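Local atomic coordinates of 3-polyprenyl-4-hydroxybenzoate decarboxylase and related decarboxylases (Pelotomaculum thermopropionicum, PDB entry 6H6X), a protein that belongs to the UbiD family of decarboxylases that use prenylated FMN and, as HmfF, probably interconverts 2,5-furandicarboxylic acid with 2-furoic acid and carbon dioxide. Residues I240-K245 and V273-V278; V102-I107 and H280-V285; A134-R139 and L184-A189; R93-D98 and P221-K226. The protein carries 8 engineered substitutions. One frame throughout, in Å; residues are numbered along the deposited sequence.

Interaction 1: residues I240-K245 and V273-V278; sequences IVIEGK and VEVTAV
Ile-242 lies beside Val-278 and slants across Val-275 on the closely packed face of this antiparallel strand pair. The CG2 branch of Ile-242, pointing opposite the backbone N (CG1 at chi1 -63°), reaches to 3.9 Å from CB of Val-275, while its CG1 runs alongside CG2 of Val-278. Leu-113 of helix 113-116 closes over all three side chains. The backbone register slips by one at a classic beta bulge: Thr-276 and Ala-277 both face Glu-243. The carbonyl O of Glu-243 takes the N-H of Thr-276 at 2.9 Å and, more weakly, that of Ala-277, whereas Glu-243 N gives a straighter bond to Ala-277 O at 2.8 Å. Gly-244 follows, its CA only 3.2 Å from Glu-274 O, where any CB would clash with that oxygen. On the other face the packing opens toward solvent. The backbones of Lys-245 and Glu-274 are hydrogen-bonded both ways, but their extended side chains run out loosely side by side, NZ of Lys-245 staying 4.0 Å from OE1 of Glu-274, beyond a salt bridge. The Lys-245 chain crosses Thr-276 at about a right angle. Deeper on this face the carboxylate of Glu-243 touches CB of Ala-277 and is held by Thr-229 OG1 and Glu-228 N. The two strands are therefore held by backbone bonds and apolar branches, the buried carboxylate is satisfied by neighbours, and the outer charges are likely to add only a loose attraction.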
loop_
_atom_site.group_PDB
_atom_site.type_symbol
_atom_site.label_atom_id
_atom_site.label_comp_id
_atom_site.label_asym_id
_atom_site.label_seq_id
_atom_site.Cartn_x
_atom_site.Cartn_y
_atom_site.Cartn_z
ATOM N N ILE B 240 -34.119 -14.437 5.235
ATOM C CA ILE B 240 -34.238 -15.711 5.898
ATOM C C ILE B 240 -34.123 -15.524 7.414
ATOM O O ILE B 240 -33.286 -14.737 7.862
ATOM C CB ILE B 240 -33.085 -16.662 5.445
ATOM C CG1 ILE B 240 -33.192 -17.034 3.958
ATOM C CG2 ILE B 240 -33.084 -17.943 6.235
ATOM C CD1 ILE B 240 -31.887 -17.078 3.209
ATOM N N VAL B 241 -34.919 -16.277 8.190
ATOM C CA VAL B 241 -34.837 -16.321 9.644
ATOM C C VAL B 241 -34.796 -17.750 10.086
ATOM O O VAL B 241 -35.590 -18.565 9.631
ATOM C CB VAL B 241 -36.020 -15.615 10.340
ATOM C CG1 VAL B 241 -36.151 -16.007 11.811
ATOM C CG2 VAL B 241 -35.903 -14.109 10.180
ATOM N N ILE B 242 -33.880 -18.048 10.992
ATOM C CA ILE B 242 -33.744 -19.357 11.563
ATOM C C ILE B 242 -33.949 -19.145 13.036
ATOM O O ILE B 242 -33.210 -18.414 13.678
ATOM C CB ILE B 242 -32.365 -19.985 11.237
ATOM C CG1 ILE B 242 -32.226 -20.189 9.725
ATOM C CG2 ILE B 242 -32.169 -21.292 11.961
ATOM C CD1 ILE B 242 -30.774 -20.405 9.325
ATOM N N GLU B 243 -34.966 -19.815 13.567
ATOM C CA GLU B 243 -35.349 -19.769 14.979
ATOM C C GLU B 243 -34.798 -20.975 15.703
ATOM O O GLU B 243 -34.753 -22.060 15.152
ATOM C CB GLU B 243 -36.872 -19.760 15.085
ATOM C CG GLU B 243 -37.567 -18.677 14.247
ATOM C CD GLU B 243 -39.079 -18.657 14.376
ATOM O OE1 GLU B 243 -39.620 -19.439 15.206
ATOM O OE2 GLU B 243 -39.732 -17.849 13.648
ATOM N N GLY B 244 -34.382 -20.798 16.943
ATOM C CA GLY B 244 -33.915 -21.927 17.701
ATOM C C GLY B 244 -33.529 -21.622 19.111
ATOM O O GLY B 244 -33.944 -20.616 19.708
ATOM N N LYS B 245 -32.710 -22.497 19.665
ATOM C CA LYS B 245 -32.277 -22.310 21.042
ATOM C C LYS B 245 -30.901 -22.882 21.273
ATOM O O LYS B 245 -30.526 -23.879 20.661
ATOM C CB LYS B 245 -33.310 -22.918 21.982
ATOM C CG LYS B 245 -33.588 -24.390 21.747
ATOM C CD LYS B 245 -34.938 -24.828 22.328
ATOM C CE LYS B 245 -35.402 -26.162 21.730
ATOM N NZ LYS B 245 -36.542 -26.799 22.448
ATOM N N VAL B 273 -26.832 -24.962 18.884
ATOM C CA VAL B 273 -28.130 -24.430 18.636
ATOM C C VAL B 273 -28.922 -25.534 17.979
ATOM O O VAL B 273 -28.473 -26.078 16.975
ATOM C CB VAL B 273 -28.079 -23.239 17.625
ATOM C CG1 VAL B 273 -29.481 -22.788 17.219
ATOM C CG2 VAL B 273 -27.308 -22.068 18.214
ATOM N N GLU B 274 -30.089 -25.847 18.539
ATOM C CA GLU B 274 -31.106 -26.671 17.875
ATOM C C GLU B 274 -32.080 -25.731 17.184
ATOM O O GLU B 274 -32.620 -24.815 17.812
ATOM C CB GLU B 274 -31.858 -27.533 18.905
ATOM C CG GLU B 274 -33.090 -28.281 18.375
ATOM C CD GLU B 274 -33.674 -29.303 19.379
ATOM O OE1 GLU B 274 -34.887 -29.221 19.703
ATOM O OE2 GLU B 274 -32.933 -30.199 19.853
ATOM N N VAL B 275 -32.353 -25.976 15.909
ATOM C CA VAL B 275 -33.243 -25.100 15.157
ATOM C C VAL B 275 -34.663 -25.675 15.163
ATOM O O VAL B 275 -34.864 -26.871 14.891
ATOM C CB VAL B 275 -32.687 -24.667 13.763
ATOM C CG1 VAL B 275 -31.318 -25.226 13.476
ATOM C CG2 VAL B 275 -33.644 -24.882 12.592
ATOM N N THR B 276 -35.618 -24.807 15.519
ATOM C CA THR B 276 -37.029 -25.160 15.652
ATOM C C THR B 276 -37.913 -24.619 14.531
ATOM O O THR B 276 -39.062 -25.018 14.422
ATOM C CB THR B 276 -37.570 -24.701 17.002
ATOM O OG1 THR B 276 -37.435 -23.281 17.134
ATOM C CG2 THR B 276 -36.780 -25.379 18.140
ATOM N N ALA B 277 -37.376 -23.753 13.673
ATOM C CA ALA B 277 -38.097 -23.284 12.512
ATOM C C ALA B 277 -37.232 -22.419 11.615
ATOM O O ALA B 277 -36.254 -21.848 12.058
ATOM C CB ALA B 277 -39.328 -22.475 12.943
ATOM N N VAL B 278 -37.658 -22.287 10.367
ATOM C CA VAL B 278 -37.032 -21.486 9.383
ATOM C C VAL B 278 -38.134 -20.782 8.655
ATOM O O VAL B 278 -39.039 -21.428 8.239
ATOM C CB VAL B 278 -36.276 -22.340 8.327
ATOM C CG1 VAL B 278 -35.792 -21.471 7.168
ATOM C CG2 VAL B 278 -35.108 -23.080 8.958
#

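Interaction 2: residues V102-I107 and H280-V285; sequences VKECII and HRRQPV
Cys-105 sits over one face of the His-280 ring, its CB 3.8 Å from the ring centroid, a CH-pi contact displaced toward the rim. SG approaches the same ring more obliquely, at 4.3 Å from the centroid. CG of His-280 stands between its backbone N and carbonyl carbon (chi1 62°), which swings the ring back toward strand 105-107, and CD1 of Ile-107 meets it slantwise, 3.8 Å from NE2. Beneath this, Cys-105 and His-280 form an antiparallel hydrogen-bonded pair: Cys-105 N gives to His-280 O at 3.0 Å and His-280 N to Cys-105 O at 2.9 Å. Glu-104 and Arg-282 cross at about a right angle, yet their carboxylate and guanidinium planes are only 21° apart. CB of Glu-104 lies over one guanidinium face, and OE1, 3.8 Å from NH1 of Arg-282, is well out of that plane, making a long salt bridge of charges alone, with no N-H directed at the oxygen. The same OE1 spends its anti lone pair on the backbone N of Arg-282, at 2.8 Å and 161°. An alanine here, in place of Glu-104, would probably leave the Arg-282 N-H without its acceptor and the guanidinium without its opposite charge. Direction thus comes from the backbone N-H, while the guanidinium contributes chiefly electrostatic attraction; negative charge on Glu-104 should strengthen both.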
loop_
_atom_site.group_PDB
_atom_site.type_symbol
_atom_site.label_atom_id
_atom_site.label_comp_id
_atom_site.label_asym_id
_atom_site.label_seq_id
_atom_site.Cartn_x
_atom_site.Cartn_y
_atom_site.Cartn_z
ATOM N N VAL B 102 -40.670 -11.799 5.268
ATOM C CA VAL B 102 -39.968 -12.951 5.819
ATOM C C VAL B 102 -40.886 -14.097 6.294
ATOM O O VAL B 102 -40.391 -15.193 6.665
ATOM C CB VAL B 102 -38.983 -12.511 6.941
ATOM C CG1 VAL B 102 -39.712 -12.277 8.256
ATOM C CG2 VAL B 102 -37.863 -13.543 7.155
ATOM N N LYS B 103 -42.204 -13.833 6.334
ATOM C CA LYS B 103 -43.210 -14.832 6.717
ATOM C C LYS B 103 -43.880 -15.571 5.542
ATOM O O LYS B 103 -44.675 -16.464 5.780
ATOM C CB LYS B 103 -44.296 -14.181 7.578
ATOM C CG LYS B 103 -43.794 -13.639 8.910
ATOM C CD LYS B 103 -43.293 -14.729 9.852
ATOM C CE LYS B 103 -43.240 -14.176 11.268
ATOM N NZ LYS B 103 -42.754 -15.149 12.280
ATOM N N GLU B 104 -43.545 -15.201 4.303
ATOM C CA GLU B 104 -44.108 -15.807 3.113
ATOM C C GLU B 104 -44.048 -17.352 3.114
ATOM O O GLU B 104 -45.060 -17.996 2.846
ATOM C CB GLU B 104 -43.433 -15.211 1.867
ATOM C CG GLU B 104 -43.904 -13.780 1.596
ATOM C CD GLU B 104 -43.056 -12.983 0.613
ATOM O OE1 GLU B 104 -42.097 -13.496 -0.008
ATOM O OE2 GLU B 104 -43.357 -11.787 0.463
ATOM N N CYS B 105 -42.889 -17.931 3.438
ATOM C CA CYS B 105 -42.726 -19.381 3.615
ATOM C C CYS B 105 -42.261 -19.686 5.038
ATOM O O CYS B 105 -41.375 -19.023 5.551
ATOM C CB CYS B 105 -41.705 -19.932 2.612
ATOM S SG CYS B 105 -41.929 -19.366 0.911
ATOM N N ILE B 106 -42.844 -20.700 5.664
ATOM C CA ILE B 106 -42.596 -21.037 7.060
ATOM C C ILE B 106 -42.458 -22.555 7.118
ATOM O O ILE B 106 -43.310 -23.269 6.584
ATOM C CB ILE B 106 -43.771 -20.572 7.957
ATOM C CG1 ILE B 106 -43.922 -19.039 7.885
ATOM C CG2 ILE B 106 -43.616 -21.064 9.384
ATOM C CD1 ILE B 106 -45.150 -18.477 8.605
ATOM N N ILE B 107 -41.391 -23.044 7.743
ATOM C CA ILE B 107 -41.104 -24.465 7.825
ATOM C C ILE B 107 -40.878 -24.775 9.282
ATOM O O ILE B 107 -40.022 -24.152 9.940
ATOM C CB ILE B 107 -39.867 -24.857 6.964
ATOM C CG1 ILE B 107 -40.090 -24.493 5.486
ATOM C CG2 ILE B 107 -39.573 -26.359 7.028
ATOM C CD1 ILE B 107 -39.594 -23.122 5.098
ATOM N N HIS B 280 -38.787 -17.689 5.468
ATOM C CA HIS B 280 -38.105 -16.941 4.462
ATOM C C HIS B 280 -39.030 -16.304 3.499
ATOM O O HIS B 280 -40.183 -16.692 3.389
ATOM C CB HIS B 280 -37.027 -17.795 3.741
ATOM C CG HIS B 280 -37.538 -18.984 3.004
ATOM N ND1 HIS B 280 -38.033 -18.912 1.716
ATOM C CD2 HIS B 280 -37.591 -20.289 3.359
ATOM C CE1 HIS B 280 -38.391 -20.129 1.324
ATOM N NE2 HIS B 280 -38.148 -20.979 2.313
ATOM N N ARG B 281 -38.525 -15.285 2.818
ATOM C CA ARG B 281 -39.161 -14.802 1.629
ATOM C C ARG B 281 -39.294 -15.904 0.565
ATOM O O ARG B 281 -38.459 -16.867 0.442
ATOM C CB ARG B 281 -38.354 -13.699 0.979
ATOM C CG ARG B 281 -38.391 -12.379 1.684
ATOM C CD ARG B 281 -37.573 -11.410 0.913
ATOM N NE ARG B 281 -37.468 -10.150 1.591
ATOM C CZ ARG B 281 -37.956 -8.973 1.158
ATOM N NH1 ARG B 281 -38.620 -8.847 0.020
ATOM N NH2 ARG B 281 -37.778 -7.877 1.904
ATOM N N ARG B 282 -40.334 -15.708 -0.234
ATOM C CA ARG B 282 -40.508 -16.436 -1.461
ATOM C C ARG B 282 -39.293 -16.103 -2.309
ATOM O O ARG B 282 -39.003 -14.914 -2.566
ATOM C CB ARG B 282 -41.799 -15.976 -2.172
ATOM C CG ARG B 282 -42.168 -16.720 -3.462
ATOM C CD ARG B 282 -43.623 -16.473 -3.871
ATOM N NE ARG B 282 -44.560 -16.933 -2.828
ATOM C CZ ARG B 282 -45.226 -16.163 -1.949
ATOM N NH1 ARG B 282 -45.120 -14.816 -1.938
ATOM N NH2 ARG B 282 -46.016 -16.760 -1.054
ATOM N N GLN B 283 -38.583 -17.152 -2.717
ATOM C CA GLN B 283 -37.388 -17.020 -3.555
ATOM C C GLN B 283 -36.342 -16.111 -2.883
ATOM O O GLN B 283 -36.028 -15.014 -3.365
ATOM C CB GLN B 283 -37.769 -16.571 -4.989
ATOM C CG GLN B 283 -38.612 -17.618 -5.743
ATOM C CD GLN B 283 -38.533 -17.499 -7.269
ATOM O OE1 GLN B 283 -38.228 -16.423 -7.817
ATOM N NE2 GLN B 283 -38.800 -18.613 -7.967
ATOM N N PRO B 284 -35.828 -16.558 -1.723
ATOM C CA PRO B 284 -34.879 -15.734 -0.957
ATOM C C PRO B 284 -33.488 -15.603 -1.596
ATOM O O PRO B 284 -33.087 -16.433 -2.414
ATOM C CB PRO B 284 -34.763 -16.493 0.347
ATOM C CG PRO B 284 -34.976 -17.909 -0.002
ATOM C CD PRO B 284 -35.928 -17.926 -1.185
ATOM N N VAL B 285 -32.758 -14.564 -1.204
ATOM C CA VAL B 285 -31.327 -14.422 -1.496
ATOM C C VAL B 285 -30.530 -14.730 -0.241
ATOM O O VAL B 285 -30.776 -14.140 0.784
ATOM C CB VAL B 285 -30.985 -13.010 -1.947
ATOM C CG1 VAL B 285 -29.593 -12.965 -2.516
ATOM C CG2 VAL B 285 -31.984 -12.544 -2.987
#

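Interaction 3: residues A134-R139 and L184-A189; sequences AILIAR and LEIALA
Leu-136 packs its branched end between Leu-188 and Ile-186 on one face of an antiparallel strand pair. Among the apolar contacts, CG of Leu-136 is 3.7 Å from CD2 of Leu-188, while CD2 of Leu-136 leans on CG2 of Ile-186 at 3.9 Å. The first torsion of Leu-136 (chi1 -169°) turns CG away from its own backbone N; CD1 touches both partners and CD2 rests on Ile-186. Ala-138 CB extends this patch against the same CG2 of Ile-186, and Leu-170 of helix 169-179 covers Leu-136 and Ala-138. An alanine in place of Leu-136 is likely to open a gap between Leu-188 and Ile-186 and deprive Leu-170 of part of its seat. On the reverse face, CG1 of Ile-135 presses on CB of Ala-189 at 3.7 Å. The backbone hydrogen bonds come in two reciprocal pairs. Ile-137 N reaches Ala-187 O at 2.7 Å with a nearly straight 171° approach, and Ala-187 N returns to Ile-137 O; Ile-135 N to Ala-189 O and Ala-189 N to Ile-135 O are both 2.9 Å. CA-H...O contacts supplement them, as from Leu-188 CA to Ile-135 O at 3.2 Å. This regular, largely buried ladder belongs to the antiparallel sheet of the FMN-binding, Rift-related domain of UbiD enzymes; the side chains of Leu-136 and Ile-135 lie about 4 Å from those of the prenylated-FMN-binding His-151 and Ile-150, respectively.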
loop_
_atom_site.group_PDB
_atom_site.type_symbol
_atom_site.label_atom_id
_atom_site.label_comp_id
_atom_site.label_asym_id
_atom_site.label_seq_id
_atom_site.Cartn_x
_atom_site.Cartn_y
_atom_site.Cartn_z
ATOM N N ALA B 134 -25.310 -13.983 9.680
ATOM C CA ALA B 134 -26.554 -14.001 10.406
ATOM C C ALA B 134 -26.404 -13.116 11.607
ATOM O O ALA B 134 -25.469 -13.290 12.377
ATOM C CB ALA B 134 -26.902 -15.401 10.883
ATOM N N ILE B 135 -27.338 -12.178 11.776
ATOM C CA ILE B 135 -27.469 -11.488 13.043
ATOM C C ILE B 135 -28.228 -12.382 14.023
ATOM O O ILE B 135 -29.218 -12.998 13.670
ATOM C CB ILE B 135 -28.089 -10.091 12.918
ATOM C CG1 ILE B 135 -29.559 -10.118 12.466
ATOM C CG2 ILE B 135 -27.255 -9.245 11.987
ATOM C CD1 ILE B 135 -30.215 -8.730 12.506
ATOM N N LEU B 136 -27.726 -12.485 15.240
ATOM C CA LEU B 136 -28.278 -13.345 16.269
ATOM C C LEU B 136 -28.962 -12.437 17.298
ATOM O O LEU B 136 -28.293 -11.661 17.961
ATOM C CB LEU B 136 -27.182 -14.144 16.948
ATOM C CG LEU B 136 -27.655 -15.283 17.862
ATOM C CD1 LEU B 136 -26.576 -16.352 17.948
ATOM C CD2 LEU B 136 -28.053 -14.799 19.238
ATOM N N ILE B 137 -30.290 -12.527 17.394
ATOM C CA ILE B 137 -31.087 -11.715 18.292
ATOM C C ILE B 137 -31.474 -12.598 19.488
ATOM O O ILE B 137 -31.976 -13.695 19.315
ATOM C CB ILE B 137 -32.325 -11.187 17.560
ATOM C CG1 ILE B 137 -31.903 -10.353 16.386
ATOM C CG2 ILE B 137 -33.209 -10.344 18.475
ATOM C CD1 ILE B 137 -32.899 -10.372 15.251
ATOM N N ALA B 138 -31.219 -12.111 20.688
ATOM C CA ALA B 138 -31.620 -12.808 21.917
ATOM C C ALA B 138 -32.001 -11.829 23.046
ATOM O O ALA B 138 -31.681 -10.617 22.996
ATOM C CB ALA B 138 -30.511 -13.726 22.361
ATOM N N ARG B 139 -32.716 -12.351 24.043
ATOM C CA ARG B 139 -33.060 -11.566 25.235
ATOM C C ARG B 139 -32.443 -12.137 26.507
ATOM O O ARG B 139 -32.305 -13.343 26.646
ATOM C CB ARG B 139 -34.573 -11.437 25.390
ATOM C CG ARG B 139 -35.189 -10.430 24.428
ATOM C CD ARG B 139 -36.680 -10.180 24.689
ATOM N NE ARG B 139 -37.220 -9.185 23.745
ATOM C CZ ARG B 139 -37.183 -7.854 23.917
ATOM N NH1 ARG B 139 -36.684 -7.300 25.010
ATOM N NH2 ARG B 139 -37.672 -7.042 22.984
ATOM N N LEU B 184 -31.601 -21.048 25.947
ATOM C CA LEU B 184 -31.750 -19.635 25.566
ATOM C C LEU B 184 -32.335 -19.560 24.169
ATOM O O LEU B 184 -31.707 -20.019 23.218
ATOM C CB LEU B 184 -30.403 -18.919 25.599
ATOM C CG LEU B 184 -30.480 -17.438 25.237
ATOM C CD1 LEU B 184 -31.120 -16.634 26.358
ATOM C CD2 LEU B 184 -29.078 -16.941 24.948
ATOM N N GLU B 185 -33.528 -19.001 24.061
ATOM C CA GLU B 185 -34.198 -18.805 22.774
ATOM C C GLU B 185 -33.499 -17.716 21.959
ATOM O O GLU B 185 -33.135 -16.677 22.503
ATOM C CB GLU B 185 -35.659 -18.386 22.997
ATOM C CG GLU B 185 -36.530 -19.466 23.619
ATOM C CD GLU B 185 -38.017 -19.117 23.639
ATOM O OE1 GLU B 185 -38.407 -17.924 23.490
ATOM O OE2 GLU B 185 -38.816 -20.063 23.822
ATOM N N ILE B 186 -33.299 -17.969 20.668
ATOM C CA ILE B 186 -32.639 -17.016 19.772
ATOM C C ILE B 186 -33.300 -17.000 18.440
ATOM O O ILE B 186 -33.973 -17.947 18.052
ATOM C CB ILE B 186 -31.143 -17.336 19.541
ATOM C CG1 ILE B 186 -30.942 -18.616 18.727
ATOM C CG2 ILE B 186 -30.391 -17.422 20.873
ATOM C CD1 ILE B 186 -29.491 -18.885 18.402
ATOM N N ALA B 187 -33.062 -15.927 17.716
ATOM C CA ALA B 187 -33.331 -15.909 16.301
ATOM C C ALA B 187 -32.140 -15.412 15.464
ATOM O O ALA B 187 -31.383 -14.543 15.887
ATOM C CB ALA B 187 -34.565 -15.054 16.048
ATOM N N LEU B 188 -32.013 -15.991 14.289
ATOM C CA LEU B 188 -30.950 -15.676 13.368
ATOM C C LEU B 188 -31.559 -15.076 12.143
ATOM O O LEU B 188 -32.416 -15.695 11.541
ATOM C CB LEU B 188 -30.240 -16.952 12.962
ATOM C CG LEU B 188 -29.580 -17.690 14.129
ATOM C CD1 LEU B 188 -29.147 -19.041 13.621
ATOM C CD2 LEU B 188 -28.385 -16.920 14.621
ATOM N N ALA B 189 -31.145 -13.871 11.758
ATOM C CA ALA B 189 -31.634 -13.278 10.496
ATOM C C ALA B 189 -30.533 -13.035 9.499
ATOM O O ALA B 189 -29.521 -12.486 9.855
ATOM C CB ALA B 189 -32.328 -11.987 10.809
#

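Interaction 4: residues R93-D98 and P221-K226; sequences RLVSPD and PLELVK
A short parallel beta ladder, at the edge of a small mixed sheet, joins Arg-93 and Leu-94 to Glu-223 and Leu-224. Arg-93 takes part with both backbone groups: its N donates to Leu-222 O at 3.1 Å, and its O receives Leu-224 N at 2.9 Å, almost straight at 171°. One residue on from Leu-94, Val-95 N reaches Leu-224 O only through a weak, bent bond. Strand 93-94 is outermost in this three-stranded sheet; strand 223-226 is central and pairs on its other edge with the antiparallel strand 233-235. With CG turned away from its backbone N (chi1 -164°), Leu-94 brings CD1 back over the backbone of strand 223-226, 3.6 Å from Leu-224 O and 3.9 Å from Val-225 CA. Val-95 meets the side chain of Glu-223 obliquely, its CG2 methyl lying 3.9 Å from OE1, while the Arg-93 guanidinium stays beyond salt-bridge distance of that carboxylate. Farther along, CG2 of Val-225 touches CA of Pro-97 at 3.8 Å. An ST turn shapes the loop that follows, Ser-96 OG accepting from Asp-98 N at 3.0 Å. Leu-224 packs against Leu-211 of helix 210-217, and Lys-226 NZ forms salt bridges with Asp-231 and Glu-233.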
loop_
_atom_site.group_PDB
_atom_site.type_symbol
_atom_site.label_atom_id
_atom_site.label_comp_id
_atom_site.label_asym_id
_atom_site.label_seq_id
_atom_site.Cartn_x
_atom_site.Cartn_y
_atom_site.Cartn_z
ATOM N N ARG B 93 -40.460 -0.605 15.315
ATOM C CA ARG B 93 -41.879 -0.781 15.182
ATOM C C ARG B 93 -42.207 -2.268 14.977
ATOM O O ARG B 93 -41.745 -2.873 14.005
ATOM C CB ARG B 93 -42.289 0.013 13.956
ATOM C CG ARG B 93 -43.799 0.128 13.722
ATOM C CD ARG B 93 -44.138 0.552 12.277
ATOM N NE ARG B 93 -45.067 1.671 12.212
ATOM C CZ ARG B 93 -44.752 2.946 12.480
ATOM N NH1 ARG B 93 -43.514 3.304 12.847
ATOM N NH2 ARG B 93 -45.692 3.890 12.387
ATOM N N LEU B 94 -42.995 -2.868 15.870
ATOM C CA LEU B 94 -43.649 -4.140 15.622
ATOM C C LEU B 94 -44.727 -4.021 14.556
ATOM O O LEU B 94 -45.418 -3.064 14.481
ATOM C CB LEU B 94 -44.207 -4.743 16.885
ATOM C CG LEU B 94 -44.551 -6.252 16.736
ATOM C CD1 LEU B 94 -43.280 -7.067 16.620
ATOM C CD2 LEU B 94 -45.459 -6.799 17.836
ATOM N N VAL B 95 -44.814 -5.022 13.694
ATOM C CA VAL B 95 -45.593 -4.982 12.476
ATOM C C VAL B 95 -46.308 -6.324 12.409
ATOM O O VAL B 95 -45.937 -7.264 13.101
ATOM C CB VAL B 95 -44.617 -4.662 11.330
ATOM C CG1 VAL B 95 -44.513 -5.728 10.244
ATOM C CG2 VAL B 95 -44.751 -3.246 10.848
ATOM N N SER B 96 -47.394 -6.389 11.644
ATOM C CA SER B 96 -48.175 -7.611 11.558
ATOM C C SER B 96 -47.389 -8.685 10.783
ATOM O O SER B 96 -46.703 -8.333 9.835
ATOM C CB SER B 96 -49.511 -7.334 10.829
ATOM O OG SER B 96 -50.078 -8.526 10.320
ATOM N N PRO B 97 -47.525 -9.979 11.168
ATOM C CA PRO B 97 -46.975 -11.060 10.338
ATOM C C PRO B 97 -47.591 -11.222 8.970
ATOM O O PRO B 97 -46.933 -11.786 8.096
ATOM C CB PRO B 97 -47.241 -12.343 11.137
ATOM C CG PRO B 97 -48.116 -11.945 12.252
ATOM C CD PRO B 97 -47.979 -10.479 12.474
ATOM N N ASP B 98 -48.827 -10.755 8.778
ATOM C CA ASP B 98 -49.474 -10.859 7.481
ATOM C C ASP B 98 -48.915 -9.835 6.524
ATOM O O ASP B 98 -48.896 -8.653 6.791
ATOM C CB ASP B 98 -50.985 -10.742 7.593
ATOM C CG ASP B 98 -51.587 -11.826 8.475
ATOM O OD1 ASP B 98 -51.201 -13.021 8.377
ATOM O OD2 ASP B 98 -52.435 -11.454 9.320
ATOM N N PRO B 221 -37.850 3.937 11.189
ATOM C CA PRO B 221 -37.680 2.846 12.131
ATOM C C PRO B 221 -37.713 1.449 11.494
ATOM O O PRO B 221 -38.413 1.201 10.541
ATOM C CB PRO B 221 -38.833 3.035 13.134
ATOM C CG PRO B 221 -39.125 4.496 13.059
ATOM C CD PRO B 221 -38.912 4.867 11.625
ATOM N N LEU B 222 -36.897 0.564 12.035
ATOM C CA LEU B 222 -36.781 -0.791 11.561
ATOM C C LEU B 222 -38.048 -1.535 11.954
ATOM O O LEU B 222 -38.508 -1.446 13.094
ATOM C CB LEU B 222 -35.541 -1.416 12.194
ATOM C CG LEU B 222 -35.181 -2.818 11.828
ATOM C CD1 LEU B 222 -34.816 -2.908 10.344
ATOM C CD2 LEU B 222 -34.023 -3.236 12.752
ATOM N N GLU B 223 -38.619 -2.255 10.994
ATOM C CA GLU B 223 -39.868 -2.979 11.207
ATOM C C GLU B 223 -39.555 -4.415 11.601
ATOM O O GLU B 223 -38.752 -5.059 10.939
ATOM C CB GLU B 223 -40.761 -2.868 9.966
ATOM C CG GLU B 223 -41.187 -1.411 9.741
ATOM C CD GLU B 223 -42.124 -1.150 8.567
ATOM O OE1 GLU B 223 -42.540 -2.103 7.856
ATOM O OE2 GLU B 223 -42.451 0.051 8.345
ATOM N N LEU B 224 -40.134 -4.860 12.733
ATOM C CA LEU B 224 -39.920 -6.135 13.303
ATOM C C LEU B 224 -41.198 -6.917 13.307
ATOM O O LEU B 224 -42.289 -6.349 13.255
ATOM C CB LEU B 224 -39.423 -6.033 14.716
ATOM C CG LEU B 224 -38.142 -5.272 14.909
ATOM C CD1 LEU B 224 -37.760 -5.322 16.408
ATOM C CD2 LEU B 224 -37.026 -5.820 14.043
ATOM N N VAL B 225 -41.044 -8.233 13.390
ATOM C CA VAL B 225 -42.146 -9.158 13.502
ATOM C C VAL B 225 -41.789 -10.251 14.516
ATOM O O VAL B 225 -40.606 -10.527 14.748
ATOM C CB VAL B 225 -42.513 -9.698 12.102
ATOM C CG1 VAL B 225 -41.321 -10.439 11.481
ATOM C CG2 VAL B 225 -43.710 -10.625 12.202
ATOM N N LYS B 226 -42.794 -10.845 15.148
ATOM C CA LYS B 226 -42.577 -11.914 16.125
ATOM C C LYS B 226 -42.238 -13.190 15.405
ATOM O O LYS B 226 -42.783 -13.450 14.332
ATOM C CB LYS B 226 -43.839 -12.221 16.944
ATOM C CG LYS B 226 -44.333 -11.149 17.871
ATOM C CD LYS B 226 -43.364 -10.737 18.967
ATOM C CE LYS B 226 -43.264 -11.757 20.043
ATOM N NZ LYS B 226 -42.531 -11.123 21.194
#

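How the interactions relate
Interactions 1, 2 and 3 belong to one antiparallel sheet. Strand 240-246 carries it from interaction 1 to interaction 3, where Ile-242 O lies 2.8 Å from Leu-188 N, a probable hydrogen bond; the centres of interactions 1 and 3 are about 9 Å apart. Toward interaction 2, Val-278 O stands 2.9 Å from Ile-107 N, again probably bonded. Interaction 4 sits in a separate small sheet, tied to interaction 2 by Lys-103 NZ, 2.7 Å from Lys-226 O. Interaction 3 comes closer to the cofactor than interaction 1: the side chain of Ala-134 is about 8 Å from the bound prenylated FMN, and the side chain of Val-273 is about 11 Å from the bound prenylated FMN. Interaction 2 lies away from the known sites.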